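Local atomic coordinates of DUF6836 domain-containing protein (Clostridium leptum, PDB entry 4PW1), a protein that is of unknown function but folds as a nine-stranded antiparallel beta sheet surrounded by alpha-helices. Residues A51-I56 with V98-D103. Numbering follows the deposited sequence.
Sequences ANSVRI and VNMALD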
loop_
_atom_site.group_PDB
_atom_site.type_symbol
_atom_site.label_atom_id
_atom_site.label_comp_id
_atom_site.label_asym_id
_atom_site.label_seq_id
_atom_site.Cartn_x
_atom_site.Cartn_y
_atom_site.Cartn_z
ATOM N N ALA B 51 12.443 -10.203 -22.413
ATOM C CA ALA B 51 13.907 -10.236 -22.588
ATOM C C ALA B 51 14.484 -8.883 -23.006
ATOM O O ALA B 51 15.473 -8.397 -22.427
ATOM C CB ALA B 51 14.310 -11.280 -23.607
ATOM N N ASN B 52 13.860 -8.257 -24.000
ATOM C CA ASN B 52 14.282 -6.933 -24.422
ATOM C C ASN B 52 14.008 -5.842 -23.346
ATOM O O ASN B 52 14.781 -4.904 -23.167
ATOM C CB ASN B 52 13.601 -6.612 -25.723
ATOM C CG ASN B 52 14.240 -7.361 -26.882
ATOM O OD1 ASN B 52 15.326 -7.026 -27.294
ATOM N ND2 ASN B 52 13.581 -8.358 -27.376
ATOM N N SER B 53 12.905 -5.966 -22.641
ATOM C CA SER B 53 12.621 -5.036 -21.521
ATOM C C SER B 53 13.706 -5.077 -20.447
ATOM O O SER B 53 14.179 -4.027 -19.975
ATOM C CB SER B 53 11.278 -5.358 -20.907
ATOM O OG SER B 53 10.231 -5.147 -21.856
ATOM N N VAL B 54 14.137 -6.282 -20.085
ATOM C CA VAL B 54 15.222 -6.456 -19.129
ATOM C C VAL B 54 16.478 -5.725 -19.609
ATOM O O VAL B 54 17.063 -4.917 -18.853
ATOM C CB VAL B 54 15.531 -7.943 -18.862
ATOM C CG1 VAL B 54 16.810 -8.116 -18.037
ATOM C CG2 VAL B 54 14.340 -8.637 -18.188
ATOM N N ARG B 55 16.892 -5.950 -20.858
ATOM C CA ARG B 55 18.100 -5.288 -21.364
ATOM C C ARG B 55 17.986 -3.762 -21.508
ATOM O O ARG B 55 18.924 -3.029 -21.189
ATOM C CB ARG B 55 18.543 -5.892 -22.711
ATOM C CG ARG B 55 19.106 -7.309 -22.622
ATOM C CD ARG B 55 19.705 -7.710 -23.970
ATOM N NE ARG B 55 18.634 -7.976 -24.923
ATOM C CZ ARG B 55 18.063 -9.163 -25.100
ATOM N NH1 ARG B 55 18.396 -10.223 -24.375
ATOM N NH2 ARG B 55 17.085 -9.287 -25.964
ATOM N N ILE B 56 16.862 -3.285 -22.012
ATOM C CA ILE B 56 16.734 -1.868 -22.378
ATOM C C ILE B 56 16.205 -1.015 -21.215
ATOM O O ILE B 56 16.714 0.077 -20.965
ATOM C CB ILE B 56 15.854 -1.737 -23.620
ATOM C CG1 ILE B 56 16.575 -2.358 -24.826
ATOM C CG2 ILE B 56 15.507 -0.297 -23.869
ATOM C CD1 ILE B 56 15.691 -2.550 -26.040
ATOM N N VAL B 98 13.561 -9.189 -11.083
ATOM C CA VAL B 98 12.753 -8.560 -12.089
ATOM C C VAL B 98 11.290 -8.953 -11.892
ATOM O O VAL B 98 10.969 -10.144 -11.776
ATOM C CB VAL B 98 13.145 -9.003 -13.481
ATOM C CG1 VAL B 98 12.246 -8.365 -14.542
ATOM C CG2 VAL B 98 14.588 -8.680 -13.739
ATOM N N ASN B 99 10.423 -7.952 -11.905
ATOM C CA ASN B 99 8.985 -8.139 -11.874
ATOM C C ASN B 99 8.370 -7.431 -13.069
ATOM O O ASN B 99 8.765 -6.305 -13.405
ATOM C CB ASN B 99 8.400 -7.590 -10.578
ATOM C CG ASN B 99 8.638 -8.528 -9.426
ATOM O OD1 ASN B 99 7.883 -9.475 -9.229
ATOM N ND2 ASN B 99 9.766 -8.370 -8.765
HETATM N N MSE B 100 7.398 -8.081 -13.709
HETATM C CA MSE B 100 6.692 -7.476 -14.807
HETATM C C MSE B 100 5.292 -7.924 -14.862
HETATM O O MSE B 100 4.949 -8.974 -14.362
HETATM C CB MSE B 100 7.282 -7.868 -16.197
HETATM C CG MSE B 100 8.721 -7.502 -16.286
HETATM SE SE MSE B 100 9.450 -7.903 -18.157
HETATM C CE MSE B 100 8.183 -7.106 -19.093
ATOM N N ALA B 101 4.457 -7.117 -15.494
ATOM C CA ALA B 101 3.079 -7.524 -15.740
ATOM C C ALA B 101 2.552 -6.863 -16.985
ATOM O O ALA B 101 2.875 -5.704 -17.273
ATOM C CB ALA B 101 2.188 -7.178 -14.583
ATOM N N LEU B 102 1.674 -7.593 -17.655
ATOM C CA LEU B 102 0.915 -7.084 -18.777
ATOM C C LEU B 102 -0.564 -7.257 -18.530
ATOM O O LEU B 102 -0.998 -8.275 -17.979
ATOM C CB LEU B 102 1.296 -7.838 -20.066
ATOM C CG LEU B 102 2.713 -7.515 -20.559
ATOM C CD1 LEU B 102 3.715 -8.467 -19.951
ATOM C CD2 LEU B 102 2.735 -7.626 -22.069
ATOM N N ASP B 103 -1.315 -6.247 -18.962
ATOM C CA ASP B 103 -2.762 -6.262 -18.967
ATOM C C ASP B 103 -3.235 -6.006 -20.411
ATOM O O ASP B 103 -2.419 -5.926 -21.313
ATOM C CB ASP B 103 -3.290 -5.268 -17.922
ATOM C CG ASP B 103 -3.121 -3.780 -18.301
ATOM O OD1 ASP B 103 -2.684 -3.445 -19.410
ATOM O OD2 ASP B 103 -3.446 -2.915 -17.441
#
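Met100, present as selenomethionine, reaches from the sheet to Ser53 on a covering helix, while two residues earlier on the strand Val98 meets Val54; together the two pairs illustrate how a helix packs on an antiparallel beta sheet when one long side chain and a pair of valines span the gap. The segment 51-56 belongs to helix 44-58, whereas the segment 98-103 is part of a strand flanked by 80-89 and 106-114. Only alternate strand residues, Val98 and Met100, take part, as expected where one face of a sheet is covered. The backbones stay well apart, with the CA atoms of Ser53 and Met100 separated by 9.3 Å. Met100 bridges much of that distance: its chain runs extended through chi2 (-176°) and then bends at chi3 (50°), carrying the methyl CE to 4.0 Å from both CB and OG of Ser53. SE lies slightly farther back, 4.2 Å from the same CB. The methyl therefore packs against the CB-OG end of the serine, whose buried hydroxyl is engaged within its own helix by a hydrogen bond with Phe49 O. Around this pair, Leu184 of helix 173-190 touches Ser53, and Leu107 and Phe110 of the adjoining strand touch Met100. The valines make a purely apolar contact, one branch from each side chain doing the touching: Val54 CG2 lies 4.2 Å from Val98 CG1.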